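PDB 3VAS: putative adenosine kinase, which probably catalyses the transfer of a phosphate from ATP to the 5'-hydroxyl of adenosine, as a ribokinase-family (pfkB) nucleoside kinase of Schistosoma mansoni. Local coordinates for residues I231-V237 and I265-A271; R276-V280 and T292-D296. All blocks are in the same frame, centred on the assembly; numbering follows the deposited sequence.

Contact 1. Residues I231-V237 and I265-A271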
ATOM      1  N   ILE A 231      -6.067  -8.700  -9.873  1.00 19.94           N
ATOM      2  CA  ILE A 231      -4.883  -9.218 -10.546  1.00 22.38           C
ATOM      3  C   ILE A 231      -5.107  -9.284 -12.058  1.00 28.39           C
ATOM      4  O   ILE A 231      -4.202  -8.980 -12.841  1.00 29.39           O
ATOM      5  CB  ILE A 231      -4.465 -10.600  -9.989  1.00 18.34           C
ATOM      6  CG1 ILE A 231      -3.967 -10.458  -8.546  1.00 17.34           C
ATOM      7  CG2 ILE A 231      -3.381 -11.226 -10.846  1.00 19.28           C
ATOM      8  CD1 ILE A 231      -3.579 -11.771  -7.897  1.00 17.42           C
ATOM      9  N   SER A 232      -6.329  -9.626 -12.470  1.00 25.98           N
ATOM     10  CA  SER A 232      -6.618  -9.790 -13.897  1.00 25.46           C
ATOM     11  C   SER A 232      -6.593  -8.471 -14.689  1.00 23.74           C
ATOM     12  O   SER A 232      -6.629  -8.487 -15.920  1.00 23.88           O
ATOM     13  CB  SER A 232      -7.925 -10.576 -14.131  1.00 25.07           C
ATOM     14  OG  SER A 232      -9.083  -9.786 -13.904  1.00 25.72           O
ATOM     15  N   TYR A 233      -6.512  -7.342 -13.987  1.00 22.39           N
ATOM     16  CA  TYR A 233      -6.342  -6.040 -14.641  1.00 23.46           C
ATOM     17  C   TYR A 233      -4.982  -5.419 -14.315  1.00 26.72           C
ATOM     18  O   TYR A 233      -4.650  -4.339 -14.806  1.00 30.08           O
ATOM     19  CB  TYR A 233      -7.447  -5.061 -14.223  1.00 23.61           C
ATOM     20  CG  TYR A 233      -8.852  -5.482 -14.607  1.00 25.15           C
ATOM     21  CD1 TYR A 233      -9.620  -6.266 -13.754  1.00 23.54           C
ATOM     22  CD2 TYR A 233      -9.411  -5.087 -15.816  1.00 26.55           C
ATOM     23  CE1 TYR A 233     -10.904  -6.651 -14.096  1.00 26.53           C
ATOM     24  CE2 TYR A 233     -10.694  -5.467 -16.168  1.00 29.64           C
ATOM     25  CZ  TYR A 233     -11.438  -6.251 -15.303  1.00 30.09           C
ATOM     26  OH  TYR A 233     -12.715  -6.637 -15.642  1.00 31.94           O
ATOM     27  N   SER A 234      -4.200  -6.099 -13.480  1.00 24.42           N
ATOM     28  CA  SER A 234      -2.947  -5.534 -12.989  1.00 22.41           C
ATOM     29  C   SER A 234      -1.768  -5.884 -13.885  1.00 25.04           C
ATOM     30  O   SER A 234      -1.589  -7.041 -14.260  1.00 25.22           O
ATOM     31  CB  SER A 234      -2.669  -6.014 -11.566  1.00 22.53           C
ATOM     32  OG  SER A 234      -3.722  -5.652 -10.694  1.00 23.18           O
ATOM     33  N   ASN A 235      -0.969  -4.880 -14.226  1.00 23.37           N
ATOM     34  CA  ASN A 235       0.259  -5.107 -14.977  1.00 25.33           C
ATOM     35  C   ASN A 235       1.411  -5.462 -14.051  1.00 24.96           C
ATOM     36  O   ASN A 235       2.348  -6.155 -14.448  1.00 23.68           O
ATOM     37  CB  ASN A 235       0.614  -3.874 -15.801  1.00 26.19           C
ATOM     38  CG  ASN A 235      -0.536  -3.404 -16.657  1.00 28.01           C
ATOM     39  OD1 ASN A 235      -1.351  -2.582 -16.228  1.00 24.02           O
ATOM     40  ND2 ASN A 235      -0.620  -3.933 -17.873  1.00 28.56           N
ATOM     41  N   ILE A 236       1.337  -4.974 -12.815  1.00 19.89           N
ATOM     42  CA  ILE A 236       2.358  -5.252 -11.808  1.00 20.80           C
ATOM     43  C   ILE A 236       1.696  -5.589 -10.473  1.00 21.03           C
ATOM     44  O   ILE A 236       0.793  -4.879 -10.027  1.00 18.57           O
ATOM     45  CB  ILE A 236       3.304  -4.043 -11.606  1.00 20.64           C
ATOM     46  CG1 ILE A 236       3.928  -3.610 -12.936  1.00 22.33           C
ATOM     47  CG2 ILE A 236       4.396  -4.368 -10.590  1.00 19.66           C
ATOM     48  CD1 ILE A 236       4.906  -2.457 -12.804  1.00 24.25           C
ATOM     49  N   VAL A 237       2.138  -6.678  -9.846  1.00 17.50           N
ATOM     50  CA  VAL A 237       1.605  -7.081  -8.548  1.00 16.64           C
ATOM     51  C   VAL A 237       2.719  -7.175  -7.512  1.00 20.05           C
ATOM     52  O   VAL A 237       3.729  -7.848  -7.735  1.00 22.42           O
ATOM     53  CB  VAL A 237       0.869  -8.441  -8.622  1.00 20.69           C
ATOM     54  CG1 VAL A 237       0.333  -8.838  -7.252  1.00 16.07           C
ATOM     55  CG2 VAL A 237      -0.260  -8.390  -9.642  1.00 21.08           C
ATOM     56  N   ILE A 265       0.217 -16.144 -10.001  1.00 24.02           N
ATOM     57  CA  ILE A 265      -0.257 -14.773 -10.166  1.00 24.25           C
ATOM     58  C   ILE A 265       0.199 -14.181 -11.499  1.00 25.80           C
ATOM     59  O   ILE A 265      -0.566 -13.500 -12.184  1.00 26.88           O
ATOM     60  CB  ILE A 265       0.206 -13.872  -9.000  1.00 24.05           C
ATOM     61  CG1 ILE A 265      -0.478 -14.301  -7.699  1.00 22.24           C
ATOM     62  CG2 ILE A 265      -0.088 -12.402  -9.298  1.00 18.23           C
ATOM     63  CD1 ILE A 265      -0.170 -13.389  -6.521  1.00 19.05           C
ATOM     64  N   ALA A 266       1.445 -14.452 -11.866  1.00 25.68           N
ATOM     65  CA  ALA A 266       1.999 -13.975 -13.128  1.00 27.36           C
ATOM     66  C   ALA A 266       1.251 -14.535 -14.336  1.00 30.06           C
ATOM     67  O   ALA A 266       1.116 -13.860 -15.357  1.00 32.58           O
ATOM     68  CB  ALA A 266       3.482 -14.330 -13.220  1.00 22.61           C
ATOM     69  N   ASP A 267       0.767 -15.767 -14.214  1.00 28.74           N
ATOM     70  CA  ASP A 267       0.168 -16.462 -15.351  1.00 32.73           C
ATOM     71  C   ASP A 267      -1.350 -16.333 -15.459  1.00 32.84           C
ATOM     72  O   ASP A 267      -1.934 -16.788 -16.441  1.00 37.54           O
ATOM     73  CB  ASP A 267       0.553 -17.946 -15.348  1.00 35.56           C
ATOM     74  CG  ASP A 267       2.025 -18.167 -15.614  1.00 40.74           C
ATOM     75  OD1 ASP A 267       2.737 -17.189 -15.931  1.00 42.54           O
ATOM     76  OD2 ASP A 267       2.468 -19.329 -15.523  1.00 43.17           O
ATOM     77  N   LEU A 268      -1.992 -15.731 -14.461  1.00 31.35           N
ATOM     78  CA  LEU A 268      -3.441 -15.547 -14.514  1.00 31.91           C
ATOM     79  C   LEU A 268      -3.801 -14.745 -15.752  1.00 30.37           C
ATOM     80  O   LEU A 268      -3.144 -13.749 -16.054  1.00 28.40           O
ATOM     81  CB  LEU A 268      -3.962 -14.829 -13.264  1.00 28.40           C
ATOM     82  CG  LEU A 268      -4.314 -15.671 -12.039  1.00 30.41           C
ATOM     83  CD1 LEU A 268      -4.672 -14.769 -10.866  1.00 29.66           C
ATOM     84  CD2 LEU A 268      -5.465 -16.621 -12.353  1.00 31.65           C
ATOM     85  N   PRO A 269      -4.831 -15.189 -16.486  1.00 28.78           N
ATOM     86  CA  PRO A 269      -5.252 -14.449 -17.681  1.00 29.51           C
ATOM     87  C   PRO A 269      -5.648 -13.018 -17.333  1.00 30.00           C
ATOM     88  O   PRO A 269      -6.135 -12.765 -16.228  1.00 30.31           O
ATOM     89  CB  PRO A 269      -6.479 -15.235 -18.166  1.00 29.69           C
ATOM     90  CG  PRO A 269      -6.276 -16.621 -17.631  1.00 31.61           C
ATOM     91  CD  PRO A 269      -5.619 -16.418 -16.286  1.00 31.39           C
ATOM     92  N   PHE A 270      -5.411 -12.088 -18.251  1.00 29.87           N
ATOM     93  CA  PHE A 270      -5.966 -10.751 -18.109  1.00 31.25           C
ATOM     94  C   PHE A 270      -7.452 -10.803 -18.448  1.00 35.22           C
ATOM     95  O   PHE A 270      -7.901 -11.706 -19.157  1.00 34.38           O
ATOM     96  CB  PHE A 270      -5.232  -9.752 -19.001  1.00 30.84           C
ATOM     97  CG  PHE A 270      -3.891  -9.343 -18.469  1.00 33.08           C
ATOM     98  CD1 PHE A 270      -3.761  -8.213 -17.680  1.00 31.69           C
ATOM     99  CD2 PHE A 270      -2.760 -10.098 -18.741  1.00 35.24           C
ATOM    100  CE1 PHE A 270      -2.531  -7.837 -17.182  1.00 31.73           C
ATOM    101  CE2 PHE A 270      -1.525  -9.725 -18.243  1.00 32.87           C
ATOM    102  CZ  PHE A 270      -1.412  -8.594 -17.463  1.00 29.99           C
ATOM    103  N   ALA A 271      -8.209  -9.836 -17.939  1.00 36.99           N
ATOM    104  CA  ALA A 271      -9.666  -9.846 -18.056  1.00 37.15           C
ATOM    105  C   ALA A 271     -10.189  -9.880 -19.494  1.00 38.54           C
ATOM    106  O   ALA A 271     -11.232 -10.472 -19.756  1.00 41.70           O
ATOM    107  CB  ALA A 271     -10.259  -8.673 -17.309  1.00 38.02           C
TER

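Contact 2. Residues R276-V280 and T292-D296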
ATOM      1  N   ARG A 276      -0.528 -10.580 -22.672  1.00 47.85           N
ATOM      2  CA  ARG A 276       0.075  -9.387 -22.104  1.00 46.78           C
ATOM      3  C   ARG A 276       1.022  -9.790 -20.980  1.00 43.66           C
ATOM      4  O   ARG A 276       0.835 -10.822 -20.339  1.00 42.31           O
ATOM      5  CB  ARG A 276      -1.029  -8.467 -21.571  1.00 48.58           C
ATOM      6  CG  ARG A 276      -0.608  -7.038 -21.289  1.00 48.74           C
ATOM      7  CD  ARG A 276      -1.768  -6.217 -20.720  1.00 48.52           C
ATOM      8  NE  ARG A 276      -2.761  -5.825 -21.725  1.00 47.70           N
ATOM      9  CZ  ARG A 276      -3.929  -6.436 -21.914  1.00 45.22           C
ATOM     10  NH1 ARG A 276      -4.260  -7.484 -21.175  1.00 43.88           N
ATOM     11  NH2 ARG A 276      -4.768  -6.001 -22.843  1.00 44.97           N
ATOM     12  N   LYS A 277       2.044  -8.974 -20.749  1.00 43.55           N
ATOM     13  CA  LYS A 277       3.023  -9.244 -19.702  1.00 43.17           C
ATOM     14  C   LYS A 277       2.597  -8.683 -18.341  1.00 40.55           C
ATOM     15  O   LYS A 277       2.292  -7.494 -18.218  1.00 43.14           O
ATOM     16  CB  LYS A 277       4.381  -8.667 -20.109  1.00 46.54           C
ATOM     17  CG  LYS A 277       5.379  -8.521 -18.978  1.00 50.31           C
ATOM     18  CD  LYS A 277       6.729  -8.040 -19.507  1.00 57.95           C
ATOM     19  CE  LYS A 277       7.697  -7.745 -18.373  1.00 60.90           C
ATOM     20  NZ  LYS A 277       9.078  -7.492 -18.869  1.00 64.60           N
ATOM     21  N   ARG A 278       2.568  -9.539 -17.325  1.00 31.70           N
ATOM     22  CA  ARG A 278       2.367  -9.073 -15.956  1.00 28.69           C
ATOM     23  C   ARG A 278       3.591  -9.366 -15.106  1.00 27.54           C
ATOM     24  O   ARG A 278       4.115 -10.474 -15.132  1.00 27.88           O
ATOM     25  CB  ARG A 278       1.134  -9.702 -15.303  1.00 26.92           C
ATOM     26  CG  ARG A 278       0.992  -9.305 -13.829  1.00 25.96           C
ATOM     27  CD  ARG A 278      -0.395  -9.587 -13.274  1.00 28.95           C
ATOM     28  NE  ARG A 278      -0.796 -10.954 -13.532  1.00 36.07           N
ATOM     29  CZ  ARG A 278      -1.778 -11.310 -14.348  1.00 34.70           C
ATOM     30  NH1 ARG A 278      -2.492 -10.395 -14.987  1.00 33.06           N
ATOM     31  NH2 ARG A 278      -2.041 -12.592 -14.515  1.00 34.23           N
ATOM     32  N   LEU A 279       4.031  -8.367 -14.350  1.00 21.89           N
ATOM     33  CA  LEU A 279       5.199  -8.497 -13.491  1.00 22.13           C
ATOM     34  C   LEU A 279       4.780  -8.745 -12.043  1.00 19.92           C
ATOM     35  O   LEU A 279       3.906  -8.059 -11.518  1.00 19.17           O
ATOM     36  CB  LEU A 279       6.056  -7.231 -13.589  1.00 24.30           C
ATOM     37  CG  LEU A 279       7.334  -7.200 -12.753  1.00 26.90           C
ATOM     38  CD1 LEU A 279       8.282  -8.295 -13.212  1.00 27.70           C
ATOM     39  CD2 LEU A 279       8.001  -5.831 -12.829  1.00 26.92           C
ATOM     40  N   VAL A 280       5.400  -9.731 -11.401  1.00 19.75           N
ATOM     41  CA  VAL A 280       5.093 -10.041 -10.008  1.00 18.70           C
ATOM     42  C   VAL A 280       6.357  -9.944  -9.156  1.00 23.30           C
ATOM     43  O   VAL A 280       7.401 -10.487  -9.514  1.00 19.32           O
ATOM     44  CB  VAL A 280       4.460 -11.446  -9.871  1.00 27.15           C
ATOM     45  CG1 VAL A 280       4.087 -11.732  -8.424  1.00 18.02           C
ATOM     46  CG2 VAL A 280       3.233 -11.562 -10.774  1.00 19.24           C
ATOM     47  N   THR A 292       9.226 -12.374 -11.222  1.00 26.44           N
ATOM     48  CA  THR A 292       9.062 -13.065 -12.493  1.00 27.47           C
ATOM     49  C   THR A 292       8.029 -12.283 -13.279  1.00 28.12           C
ATOM     50  O   THR A 292       7.445 -11.327 -12.765  1.00 27.27           O
ATOM     51  CB  THR A 292       8.559 -14.519 -12.300  1.00 26.72           C
ATOM     52  OG1 THR A 292       8.589 -15.225 -13.556  1.00 27.93           O
ATOM     53  CG2 THR A 292       7.139 -14.522 -11.740  1.00 24.58           C
ATOM     54  N   ASP A 293       7.811 -12.678 -14.527  1.00 30.38           N
ATOM     55  CA  ASP A 293       6.695 -12.156 -15.299  1.00 32.36           C
ATOM     56  C   ASP A 293       6.108 -13.264 -16.168  1.00 34.11           C
ATOM     57  O   ASP A 293       6.701 -14.336 -16.293  1.00 36.64           O
ATOM     58  CB  ASP A 293       7.110 -10.944 -16.136  1.00 33.46           C
ATOM     59  CG  ASP A 293       8.246 -11.252 -17.076  1.00 38.12           C
ATOM     60  OD1 ASP A 293       7.972 -11.732 -18.196  1.00 39.19           O
ATOM     61  OD2 ASP A 293       9.413 -11.017 -16.690  1.00 41.94           O
ATOM     62  N   SER A 294       4.946 -13.008 -16.759  1.00 33.65           N
ATOM     63  CA  SER A 294       4.217 -14.037 -17.499  1.00 38.07           C
ATOM     64  C   SER A 294       4.973 -14.613 -18.699  1.00 40.51           C
ATOM     65  O   SER A 294       4.668 -15.715 -19.150  1.00 41.60           O
ATOM     66  CB  SER A 294       2.834 -13.527 -17.925  1.00 41.54           C
ATOM     67  OG  SER A 294       2.881 -12.178 -18.351  1.00 43.20           O
ATOM     68  N   SER A 295       5.959 -13.869 -19.201  1.00 41.43           N
ATOM     69  CA  SER A 295       6.773 -14.313 -20.332  1.00 45.67           C
ATOM     70  C   SER A 295       8.019 -15.064 -19.878  1.00 47.35           C
ATOM     71  O   SER A 295       8.782 -15.573 -20.697  1.00 47.19           O
ATOM     72  CB  SER A 295       7.205 -13.114 -21.178  1.00 49.56           C
ATOM     73  OG  SER A 295       6.083 -12.437 -21.713  1.00 55.54           O
ATOM     74  N   ASP A 296       8.225 -15.120 -18.567  1.00 46.91           N
ATOM     75  CA  ASP A 296       9.439 -15.695 -18.011  1.00 44.33           C
ATOM     76  C   ASP A 296       9.142 -17.053 -17.396  1.00 40.71           C
ATOM     77  O   ASP A 296       8.233 -17.186 -16.580  1.00 38.92           O
ATOM     78  CB  ASP A 296      10.016 -14.751 -16.954  1.00 45.94           C
ATOM     79  CG  ASP A 296      11.496 -14.977 -16.713  1.00 50.56           C
ATOM     80  OD1 ASP A 296      12.196 -13.998 -16.377  1.00 51.97           O
ATOM     81  OD2 ASP A 296      11.962 -16.126 -16.863  1.00 52.72           O
TER

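Contact 1. Residues I231-V237 and I265-A271
Ile-231 meets Ile-265 where the C-terminal ends of helices 224-231 and 257-267 come together. With CG2 anti to the backbone N and CG1 beside it (chi1 -68°), Ile-231 sends two branches to the partner segment. Its CD1 lies 3.8 Å from Ile-265 CG2, while its CG2 reaches Leu-268 CD1, also at 3.8 Å; in both pairs the side chains cross at about a right angle. From strand 236-240, Val-237 CG2 comes to 4.0 Å of the same Ile-265 CG2, and Tyr-247 of helix 241-250 packs against Ile-231, Ile-265 and Leu-268.

Beyond this cluster the contact passes to backbone and aromatic groups. Ser-232, in a type I turn from Ile-231 to Ser-234, offers its carbonyl O to Ala-271 N at 2.9 Å, the donor tilted 31° from the carbonyl plane. Phe-270 CA approaches this oxygen in a CA-H...O contact of 3.2 Å. Tyr-233 CB points away from segment 265-271, but with CG beside the backbone N (chi1 -62°) the ring swings back, and Ala-271 CB sits over one face, 3.7 Å from the centroid and displaced toward the rim, a CH-pi contact. Ser-234 O approaches the Phe-270 ring obliquely, 3.2 Å from CE1, and Arg-276 and Arg-278 make cation-pi contacts with that ring. Apolar contacts are nondirectional, so fit probably governs the helix ends, while the hydrogen bond positions Ala-271 at the turn.

Contact 2. Residues R276-V280 and T292-D296
Ser-294 OG is gripped twice by the facing segment 276-280: it accepts from Arg-278 N at 2.8 Å, with an N-H...O angle of 163°, and donates to Arg-276 O at 3.2 Å, in the carbonyl plane and on a lone pair. The hydroxyl stands between the backbone N and the carbonyl carbon of its own residue (chi1 40°), and from there it bridges two polar backbone atoms just beyond the paired strands. Ser-294 N donates to Arg-278 O. Strands 279-284 and 287-293 form an antiparallel beta hairpin, in which Val-280 and Thr-292 are a hydrogen-bonded pair and Leu-279 and Asp-293 a non-hydrogen-bonded one. The bond from Val-280 N to Thr-292 O, 2.9 Å long, is almost straight at 178°. This end is buried: Val-280 and Thr-292 both pack on Ala-266 of helix 257-267, and Leu-279 CD1 leans to within 3.2 Å of Thr-292 O.

Toward solvent the fit is looser. Lys-277 lies extended across Asp-293, its CE 3.8 Å from the carboxylate CG, yet NZ stays 4.2 Å from OD2, beyond a salt bridge. The other oxygen, OD1, accepts from Ser-295 N in an Asx turn, within the type I turn that takes the chain off the strand.

Overall arrangement
Contacts 1 and 2 lie on the same side of the chain's centre, their own centres about 8 Å apart, in series along the sequence. Both are partly buried, but contact 2 is farther out, its centre about 21 Å from the chain centre against about 17 Å for contact 1. They reach the same sheet, where Asn-235 O probably accepts a hydrogen bond from Leu-279 N as the parallel strands 236-240 and 279-284 pair. Contact 1 joins helix ends and a turn mostly through side chains; contact 2, in a hairpin, relies on its backbone. Arg-278 ties them: its NE bonds to Ile-265 O in contact 1, while its backbone serves contact 2. Lys-277 and Ala-271 mark their exposed sides.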